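Local coordinates for protein putative fimbrium anchoring subunit Fim4B (Bacteroides ovatus, PDB 5CAG) that probably serves as the subunit that fixes a fimbrium to the bacterial outer membrane, at residues Gln32-Val37 with Leu55-Gly60; Lys23-Gly28 with Asp137-Ser142; Glu152-Glu157 with Lys282-Lys287. One frame throughout, in Å; residues are numbered along the deposited sequence.

Contact 1 of 3, residues Gln32-Val37 with Leu55-Gly60; sequences QLPEGV and LSVRGG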
loop_
_atom_site.group_PDB
_atom_site.type_symbol
_atom_site.label_atom_id
_atom_site.label_comp_id
_atom_site.label_asym_id
_atom_site.label_seq_id
_atom_site.Cartn_x
_atom_site.Cartn_y
_atom_site.Cartn_z
ATOM N N GLN A 32 -11.164 11.810 -4.326
ATOM C CA GLN A 32 -10.195 12.557 -3.533
ATOM C C GLN A 32 -8.837 12.508 -4.251
ATOM O O GLN A 32 -8.006 11.628 -3.978
ATOM C CB GLN A 32 -10.105 11.984 -2.106
ATOM C CG GLN A 32 -11.342 12.218 -1.235
ATOM C CD GLN A 32 -11.499 11.149 -0.168
ATOM O OE1 GLN A 32 -10.521 10.659 0.426
ATOM N NE2 GLN A 32 -12.744 10.771 0.108
ATOM N N LEU A 33 -8.641 13.437 -5.200
ATOM C CA LEU A 33 -7.439 13.538 -6.017
ATOM C C LEU A 33 -6.177 13.835 -5.233
ATOM O O LEU A 33 -6.192 14.753 -4.414
ATOM C CB LEU A 33 -7.595 14.652 -7.049
ATOM C CG LEU A 33 -8.489 14.402 -8.212
ATOM C CD1 LEU A 33 -8.123 15.300 -9.330
ATOM C CD2 LEU A 33 -8.375 12.993 -8.686
ATOM N N PRO A 34 -5.032 13.184 -5.563
ATOM C CA PRO A 34 -3.771 13.525 -4.881
ATOM C C PRO A 34 -3.271 14.933 -5.223
ATOM O O PRO A 34 -3.780 15.593 -6.134
ATOM C CB PRO A 34 -2.786 12.472 -5.398
ATOM C CG PRO A 34 -3.598 11.429 -6.031
ATOM C CD PRO A 34 -4.833 12.081 -6.526
ATOM N N GLU A 35 -2.260 15.386 -4.476
ATOM C CA GLU A 35 -1.628 16.690 -4.635
ATOM C C GLU A 35 -0.911 16.770 -6.002
ATOM O O GLU A 35 -0.949 17.804 -6.663
ATOM C CB GLU A 35 -0.649 16.888 -3.470
ATOM C CG GLU A 35 -0.494 18.324 -2.997
ATOM C CD GLU A 35 0.925 18.690 -2.590
ATOM O OE1 GLU A 35 1.407 18.152 -1.564
ATOM O OE2 GLU A 35 1.564 19.498 -3.309
ATOM N N GLY A 36 -0.331 15.644 -6.423
ATOM C CA GLY A 36 0.392 15.463 -7.678
ATOM C C GLY A 36 1.036 14.088 -7.736
ATOM O O GLY A 36 0.850 13.270 -6.823
ATOM N N VAL A 37 1.808 13.820 -8.814
ATOM C CA VAL A 37 2.474 12.523 -9.010
ATOM C C VAL A 37 3.945 12.672 -9.370
ATOM O O VAL A 37 4.351 13.711 -9.874
ATOM C CB VAL A 37 1.783 11.629 -10.074
ATOM C CG1 VAL A 37 0.311 11.393 -9.748
ATOM C CG2 VAL A 37 1.956 12.186 -11.485
ATOM N N LEU A 55 4.803 16.039 -11.322
ATOM C CA LEU A 55 3.774 16.569 -12.216
ATOM C C LEU A 55 2.472 16.887 -11.530
ATOM O O LEU A 55 2.192 16.351 -10.453
ATOM C CB LEU A 55 3.473 15.521 -13.294
ATOM C CG LEU A 55 4.341 15.492 -14.522
ATOM C CD1 LEU A 55 3.752 14.544 -15.525
ATOM C CD2 LEU A 55 4.467 16.880 -15.151
ATOM N N SER A 56 1.627 17.694 -12.215
ATOM C CA SER A 56 0.270 18.044 -11.779
ATOM C C SER A 56 -0.563 16.771 -11.701
ATOM O O SER A 56 -0.273 15.815 -12.434
ATOM C CB SER A 56 -0.360 19.035 -12.762
ATOM O OG SER A 56 -1.757 19.224 -12.569
ATOM N N VAL A 57 -1.609 16.748 -10.866
ATOM C CA VAL A 57 -2.434 15.547 -10.780
ATOM C C VAL A 57 -2.985 15.149 -12.184
ATOM O O VAL A 57 -3.194 13.962 -12.429
ATOM C CB VAL A 57 -3.542 15.708 -9.731
ATOM C CG1 VAL A 57 -4.723 16.497 -10.278
ATOM C CG2 VAL A 57 -3.983 14.365 -9.194
ATOM N N ARG A 58 -3.131 16.118 -13.111
ATOM C CA ARG A 58 -3.650 15.906 -14.473
ATOM C C ARG A 58 -2.543 15.520 -15.475
ATOM O O ARG A 58 -2.827 15.222 -16.634
ATOM C CB ARG A 58 -4.378 17.174 -14.978
ATOM C CG ARG A 58 -5.352 17.847 -13.991
ATOM C CD ARG A 58 -6.703 17.147 -13.853
ATOM N NE ARG A 58 -7.638 17.942 -13.045
ATOM C CZ ARG A 58 -8.774 17.483 -12.526
ATOM N NH1 ARG A 58 -9.138 16.218 -12.714
ATOM N NH2 ARG A 58 -9.551 18.281 -11.805
ATOM N N GLY A 59 -1.301 15.532 -15.021
ATOM C CA GLY A 59 -0.141 15.218 -15.848
ATOM C C GLY A 59 0.556 16.472 -16.325
ATOM O O GLY A 59 0.443 17.525 -15.690
ATOM N N GLY A 60 1.272 16.354 -17.438
ATOM C CA GLY A 60 1.980 17.471 -18.051
ATOM C C GLY A 60 3.107 17.094 -18.989
ATOM O O GLY A 60 3.360 15.909 -19.228
#
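Leu33 meets Val57 and Arg58 where the open end of a beta hairpin, strands 36-43 and 51-56, passes into the type I turn Ser56-Gly59. The CB of Leu33 points toward this turn. Its CD1 touches Val57 CG1 at 3.7 Å, and the same methyl lies over one face of the Arg58 guanidinium, displaced toward the rim, with Leu33 CD1 to Arg58 NH1 also 3.7 Å. Arg58 starts out directed away from 32-37. A bend at its second torsion (chi2 -78°) carries the guanidinium back so that it lies across the leucine tip. Pro34 comes next and takes the other methyl of Val57, its ring carbon CD standing 3.6 Å from Val57 CG2. The two branches of one valine are therefore shared between two successive residues, and both Leu33 and Pro34 also pack on Trp26, whose NE1 hydrogen-bonds to Val57 O. Glu35 starts out away from 55-60, and its side chain touches Tyr76 and Asn77. At Gly36 the chain is already buried and runs close beside the backbone of 55-57, with no side chain in between. Val37 and Leu55 form an antiparallel hydrogen-bonded pair, Val37 N giving to Leu55 O at 3.0 Å and Leu55 N to Val37 O at 2.8 Å. The two side chains lie on the same face of the sheet, where Val37 CG2 approaches Leu55 CB at 4.1 Å and Val37 also reaches Val73 of strand 67-75. In the second segment, the type I turn Ser56-Gly59 is closed by Gly59 N bonding to Ser56 O at 2.8 Å.

Contact 2 of 3, residues Lys23-Gly28 with Asp137-Ser142; sequences KLDWDG and DWKLES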
loop_
_atom_site.group_PDB
_atom_site.type_symbol
_atom_site.label_atom_id
_atom_site.label_comp_id
_atom_site.label_asym_id
_atom_site.label_seq_id
_atom_site.Cartn_x
_atom_site.Cartn_y
_atom_site.Cartn_z
ATOM N N LYS A 23 -1.148 12.750 -19.972
ATOM C CA LYS A 23 -2.481 13.128 -19.508
ATOM C C LYS A 23 -2.949 12.027 -18.568
ATOM O O LYS A 23 -2.841 10.848 -18.909
ATOM C CB LYS A 23 -3.477 13.371 -20.652
ATOM C CG LYS A 23 -4.821 13.939 -20.166
ATOM C CD LYS A 23 -5.968 13.633 -21.141
ATOM C CE LYS A 23 -7.344 13.690 -20.505
ATOM N NZ LYS A 23 -8.391 14.139 -21.473
ATOM N N LEU A 24 -3.402 12.399 -17.373
ATOM C CA LEU A 24 -3.864 11.429 -16.384
ATOM C C LEU A 24 -5.350 11.540 -16.188
ATOM O O LEU A 24 -5.873 12.638 -16.018
ATOM C CB LEU A 24 -3.150 11.585 -15.029
ATOM C CG LEU A 24 -1.636 11.389 -15.016
ATOM C CD1 LEU A 24 -1.058 11.826 -13.716
ATOM C CD2 LEU A 24 -1.264 9.966 -15.246
ATOM N N ASP A 25 -6.035 10.404 -16.255
ATOM C CA ASP A 25 -7.461 10.314 -16.012
ATOM C C ASP A 25 -7.635 9.687 -14.658
ATOM O O ASP A 25 -6.846 8.794 -14.266
ATOM C CB ASP A 25 -8.190 9.519 -17.110
ATOM C CG ASP A 25 -9.709 9.639 -17.065
ATOM O OD1 ASP A 25 -10.216 10.589 -16.407
ATOM O OD2 ASP A 25 -10.395 8.801 -17.707
ATOM N N TRP A 26 -8.596 10.222 -13.898
ATOM C CA TRP A 26 -8.837 9.728 -12.550
ATOM C C TRP A 26 -10.260 9.294 -12.409
ATOM O O TRP A 26 -10.698 9.013 -11.289
ATOM C CB TRP A 26 -8.481 10.782 -11.487
ATOM C CG TRP A 26 -7.015 11.099 -11.402
ATOM C CD1 TRP A 26 -6.337 12.041 -12.122
ATOM C CD2 TRP A 26 -6.049 10.465 -10.554
ATOM N NE1 TRP A 26 -4.999 12.006 -11.805
ATOM C CE2 TRP A 26 -4.795 11.059 -10.831
ATOM C CE3 TRP A 26 -6.123 9.472 -9.561
ATOM C CZ2 TRP A 26 -3.622 10.666 -10.176
ATOM C CZ3 TRP A 26 -4.958 9.074 -8.923
ATOM C CH2 TRP A 26 -3.723 9.646 -9.251
ATOM N N ASP A 27 -10.990 9.210 -13.545
ATOM C CA ASP A 27 -12.390 8.785 -13.578
ATOM C C ASP A 27 -12.496 7.352 -13.092
ATOM O O ASP A 27 -11.905 6.439 -13.676
ATOM C CB ASP A 27 -12.998 8.956 -14.978
ATOM C CG ASP A 27 -13.482 10.372 -15.264
ATOM O OD1 ASP A 27 -12.752 11.339 -14.918
ATOM O OD2 ASP A 27 -14.575 10.518 -15.860
ATOM N N GLY A 28 -13.152 7.202 -11.948
ATOM C CA GLY A 28 -13.366 5.906 -11.314
ATOM C C GLY A 28 -12.154 5.323 -10.622
ATOM O O GLY A 28 -12.146 4.132 -10.289
ATOM N N ASP A 137 -1.545 8.543 -22.603
ATOM C CA ASP A 137 -2.795 8.720 -21.872
ATOM C C ASP A 137 -2.851 7.657 -20.796
ATOM O O ASP A 137 -3.077 6.492 -21.090
ATOM C CB ASP A 137 -4.000 8.689 -22.803
ATOM C CG ASP A 137 -4.207 9.999 -23.515
ATOM O OD1 ASP A 137 -3.450 10.281 -24.467
ATOM O OD2 ASP A 137 -5.125 10.744 -23.121
ATOM N N TRP A 138 -2.530 8.044 -19.569
ATOM C CA TRP A 138 -2.424 7.116 -18.461
ATOM C C TRP A 138 -3.517 7.317 -17.455
ATOM O O TRP A 138 -4.155 8.360 -17.416
ATOM C CB TRP A 138 -1.047 7.266 -17.779
ATOM C CG TRP A 138 0.138 6.885 -18.630
ATOM C CD1 TRP A 138 0.138 6.040 -19.699
ATOM C CD2 TRP A 138 1.509 7.227 -18.395
ATOM N NE1 TRP A 138 1.414 5.870 -20.169
ATOM C CE2 TRP A 138 2.280 6.578 -19.383
ATOM C CE3 TRP A 138 2.168 8.024 -17.445
ATOM C CZ2 TRP A 138 3.674 6.715 -19.464
ATOM C CZ3 TRP A 138 3.549 8.185 -17.546
ATOM C CH2 TRP A 138 4.288 7.518 -18.533
ATOM N N LYS A 139 -3.749 6.267 -16.673
ATOM C CA LYS A 139 -4.698 6.122 -15.565
ATOM C C LYS A 139 -3.933 5.392 -14.483
ATOM O O LYS A 139 -3.121 4.518 -14.814
ATOM C CB LYS A 139 -5.938 5.339 -16.018
ATOM C CG LYS A 139 -7.007 5.222 -14.955
ATOM C CD LYS A 139 -8.377 4.823 -15.482
ATOM C CE LYS A 139 -9.305 5.997 -15.711
ATOM N NZ LYS A 139 -10.581 5.571 -16.372
ATOM N N LEU A 140 -4.084 5.780 -13.219
ATOM C CA LEU A 140 -3.291 5.082 -12.220
ATOM C C LEU A 140 -4.133 4.052 -11.524
ATOM O O LEU A 140 -5.356 4.074 -11.660
ATOM C CB LEU A 140 -2.687 6.079 -11.254
ATOM C CG LEU A 140 -1.231 6.406 -11.490
ATOM C CD1 LEU A 140 -1.003 6.979 -12.872
ATOM C CD2 LEU A 140 -0.749 7.380 -10.464
ATOM N N GLU A 141 -3.503 3.106 -10.836
ATOM C CA GLU A 141 -4.267 2.047 -10.184
ATOM C C GLU A 141 -4.172 2.144 -8.653
ATOM O O GLU A 141 -3.072 2.318 -8.129
ATOM C CB GLU A 141 -3.782 0.674 -10.684
ATOM C CG GLU A 141 -4.152 -0.497 -9.793
ATOM C CD GLU A 141 -3.556 -1.835 -10.161
ATOM O OE1 GLU A 141 -2.509 -1.885 -10.852
ATOM O OE2 GLU A 141 -4.109 -2.845 -9.677
ATOM N N SER A 142 -5.322 2.000 -7.935
ATOM C CA SER A 142 -5.281 2.006 -6.484
ATOM C C SER A 142 -4.730 0.680 -6.030
ATOM O O SER A 142 -5.355 -0.348 -6.267
ATOM C CB SER A 142 -6.640 2.288 -5.870
ATOM O OG SER A 142 -6.421 2.448 -4.476
#
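Leu24 and Leu140 form the apolar middle of this contact, in which strand 20-25 runs parallel to strand 134-154. One methyl, Leu24 CD2, does most of the touching: it sits 3.7 Å from Trp138 CB and 3.8 Å from Leu140 CD1. The other branch of Leu140 serves Trp26, whose ring atom CH2 lies 3.9 Å from Leu140 CD2, the two side chains lying alongside and pointing the same way. Val37, Val73 and Leu120 from neighbouring strands close in on this cluster, and Tyr118 meets the Trp26 ring edge-to-face.

Next come the strand bonds. Trp138 N reaches Lys23 O at 2.9 Å, and Asp25 N returns to Trp138 O at 3.0 Å. Trp138 thus bonds through both its N and its O to residues flanking Leu24, as parallel pairing requires, while Leu24 CA adds a CH...O contact to Trp138 O.

On the opposite face the chemistry is charged. Lys23 meets Asp137 OD2 with its methylene CD, the ammonium itself not reaching the carboxylate. Lys139 lies beside Asp25, and a kink at its third torsion (chi3 -97°) turns the ammonium toward the backbone of Asp27. There Lys139 NZ bonds to Asp27 O at 3.1 Å, in the carbonyl plane on a lone pair, and makes a salt bridge of 3.5 Å with Asp25 OD2. The one ammonium therefore bridges a carboxylate and a backbone carbonyl of the same segment, 23-28; here the pair carries Leu24 and Trp138 on one face and Lys23, Asp25, Asp137 and Lys139 on the other.

Contact 3 of 3, residues Glu152-Glu157 with Lys282-Lys287; sequences EAKGLE and KIEVDK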
loop_
_atom_site.group_PDB
_atom_site.type_symbol
_atom_site.label_atom_id
_atom_site.label_comp_id
_atom_site.label_asym_id
_atom_site.label_seq_id
_atom_site.Cartn_x
_atom_site.Cartn_y
_atom_site.Cartn_z
ATOM N N GLU A 152 -18.055 -10.282 17.767
ATOM C CA GLU A 152 -18.743 -10.285 19.037
ATOM C C GLU A 152 -17.776 -10.682 20.156
ATOM O O GLU A 152 -17.048 -11.665 19.996
ATOM C CB GLU A 152 -19.895 -11.272 18.917
ATOM C CG GLU A 152 -21.088 -10.992 19.796
ATOM C CD GLU A 152 -22.149 -12.045 19.570
ATOM O OE1 GLU A 152 -22.779 -12.019 18.486
ATOM O OE2 GLU A 152 -22.286 -12.945 20.433
ATOM N N ALA A 153 -17.746 -9.912 21.274
ATOM C CA ALA A 153 -16.876 -10.187 22.426
ATOM C C ALA A 153 -17.552 -9.872 23.788
ATOM O O ALA A 153 -18.047 -8.756 24.027
ATOM C CB ALA A 153 -15.580 -9.425 22.294
ATOM N N LYS A 154 -17.549 -10.880 24.683
ATOM C CA LYS A 154 -18.144 -10.802 26.020
ATOM C C LYS A 154 -17.226 -10.069 26.996
ATOM O O LYS A 154 -15.999 -10.219 26.938
ATOM C CB LYS A 154 -18.453 -12.219 26.549
ATOM C CG LYS A 154 -19.379 -12.290 27.776
ATOM C CD LYS A 154 -19.653 -13.737 28.233
ATOM C CE LYS A 154 -20.153 -13.836 29.662
ATOM N NZ LYS A 154 -20.401 -15.249 30.089
ATOM N N GLY A 155 -17.838 -9.306 27.896
ATOM C CA GLY A 155 -17.133 -8.598 28.956
ATOM C C GLY A 155 -16.208 -7.490 28.509
ATOM O O GLY A 155 -15.091 -7.358 29.022
ATOM N N LEU A 156 -16.681 -6.651 27.589
ATOM C CA LEU A 156 -15.850 -5.545 27.156
ATOM C C LEU A 156 -15.837 -4.477 28.235
ATOM O O LEU A 156 -14.980 -3.592 28.202
ATOM C CB LEU A 156 -16.309 -4.974 25.800
ATOM C CG LEU A 156 -16.216 -5.885 24.579
ATOM C CD1 LEU A 156 -16.913 -5.265 23.442
ATOM C CD2 LEU A 156 -14.779 -6.179 24.187
ATOM N N GLU A 157 -16.745 -4.578 29.227
ATOM C CA GLU A 157 -16.799 -3.640 30.357
ATOM C C GLU A 157 -15.471 -3.626 31.115
ATOM O O GLU A 157 -15.137 -2.635 31.759
ATOM C CB GLU A 157 -17.960 -3.970 31.321
ATOM C CG GLU A 157 -17.897 -5.319 32.030
ATOM C CD GLU A 157 -18.918 -6.339 31.565
ATOM O OE1 GLU A 157 -19.153 -6.448 30.335
ATOM O OE2 GLU A 157 -19.475 -7.042 32.441
ATOM N N LYS A 282 -15.667 -18.562 21.228
ATOM C CA LYS A 282 -16.262 -17.246 21.486
ATOM C C LYS A 282 -15.276 -16.336 22.237
ATOM O O LYS A 282 -14.525 -16.839 23.066
ATOM C CB LYS A 282 -17.580 -17.412 22.257
ATOM C CG LYS A 282 -18.827 -17.217 21.373
ATOM C CD LYS A 282 -20.049 -18.086 21.756
ATOM C CE LYS A 282 -20.639 -17.961 23.158
ATOM N NZ LYS A 282 -21.643 -19.035 23.440
ATOM N N ILE A 283 -15.215 -15.027 21.922
ATOM C CA ILE A 283 -14.262 -14.181 22.656
ATOM C C ILE A 283 -14.887 -13.751 23.981
ATOM O O ILE A 283 -15.955 -13.135 23.994
ATOM C CB ILE A 283 -13.746 -12.954 21.841
ATOM C CG1 ILE A 283 -12.821 -13.395 20.711
ATOM C CG2 ILE A 283 -13.011 -11.962 22.730
ATOM C CD1 ILE A 283 -12.811 -12.479 19.545
ATOM N N GLU A 284 -14.212 -14.051 25.086
ATOM C CA GLU A 284 -14.673 -13.596 26.386
ATOM C C GLU A 284 -13.523 -13.001 27.162
ATOM O O GLU A 284 -12.521 -13.678 27.376
ATOM C CB GLU A 284 -15.330 -14.727 27.190
ATOM C CG GLU A 284 -15.711 -14.316 28.611
ATOM C CD GLU A 284 -16.666 -15.208 29.382
ATOM O OE1 GLU A 284 -17.088 -16.265 28.852
ATOM O OE2 GLU A 284 -17.033 -14.815 30.513
ATOM N N VAL A 285 -13.679 -11.751 27.607
ATOM C CA VAL A 285 -12.690 -11.086 28.455
ATOM C C VAL A 285 -13.039 -11.439 29.911
ATOM O O VAL A 285 -14.168 -11.196 30.365
ATOM C CB VAL A 285 -12.579 -9.561 28.217
ATOM C CG1 VAL A 285 -11.580 -8.932 29.179
ATOM C CG2 VAL A 285 -12.186 -9.268 26.779
ATOM N N ASP A 286 -12.088 -12.059 30.616
ATOM C CA ASP A 286 -12.296 -12.476 31.997
ATOM C C ASP A 286 -12.090 -11.298 32.929
ATOM O O ASP A 286 -11.127 -10.548 32.758
ATOM C CB ASP A 286 -11.366 -13.642 32.354
ATOM C CG ASP A 286 -11.522 -14.838 31.431
ATOM O OD1 ASP A 286 -12.639 -15.419 31.386
ATOM O OD2 ASP A 286 -10.537 -15.188 30.746
ATOM N N LYS A 287 -13.023 -11.120 33.887
ATOM C CA LYS A 287 -13.004 -10.067 34.902
ATOM C C LYS A 287 -11.614 -9.990 35.526
ATOM O O LYS A 287 -11.048 -11.033 35.860
ATOM C CB LYS A 287 -14.080 -10.315 35.987
ATOM C CG LYS A 287 -14.235 -9.191 37.032
ATOM C CD LYS A 287 -15.392 -9.439 38.024
ATOM C CE LYS A 287 -16.192 -8.192 38.359
ATOM N NZ LYS A 287 -17.417 -8.502 39.151
#
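Lys154 and Glu284 face each other as a parallel pair where the short, weakly bonded strand 283-284 lies against the last part of the long strand 134-154. On the 152-157 side, Lys154 makes both backbone bonds, through its N and its O. Its N gives to Ile283 O at 2.8 Å, with an N-H...O angle of 167°, and its O accepts from Val285 N at 2.9 Å with a nearly linear N-H...O angle of 176°. The two bonds flank Glu284, whose own carbonyl is turned to the other side and taken by Gln245 NE2, while OE1 of the same amide accepts from Asp286 N, so one glutamine of strand 244-250 serves both a donor and an acceptor of 282-287. Further along the first segment, Leu156 O accepts a hydrogen bond from Lys193 NZ.

The charged side chains lie side by side, both extended and pointing the same way, on the exposed face. Lys154 NZ forms a salt bridge with Glu284 OE2 at 3.4 Å, and the lysine methylenes run along the carboxylate, with Lys154 CD 3.5 Å from Glu284 CD. On the buried face Ile283 and Val285 both rest on Phe237 of strand 232-239, and Ile283 also packs on Ala247 and Ile249 of strand 244-250. Gly155 has a positive phi, and its carbonyl O still lies against Val285 CB. Across the contact the apolar side is completed by a single methyl pair, Ala153 CB against Ile283 CG2 at 3.6 Å.

In the fold
Contacts 1 and 2 are neighbours, their centres about 10 Å apart, and they touch: strand 59-62 pairs with strand 20-25, Arg58 O and Leu24 N are probably hydrogen-bonded, and so are Val57 O and Trp26 NE1. Contact 3 lies at the far side of the chain, about 46 Å from contact 2 between centres, yet both use strand 134-154, contact 2 early in it and contact 3 near its end. All three are partly buried. Contact 1 joins antiparallel hairpin strands and is mostly apolar beyond its backbone pair; contacts 2 and 3 are parallel, each with an apolar face turned inward and a lysine-carboxylate salt bridge on the more open face.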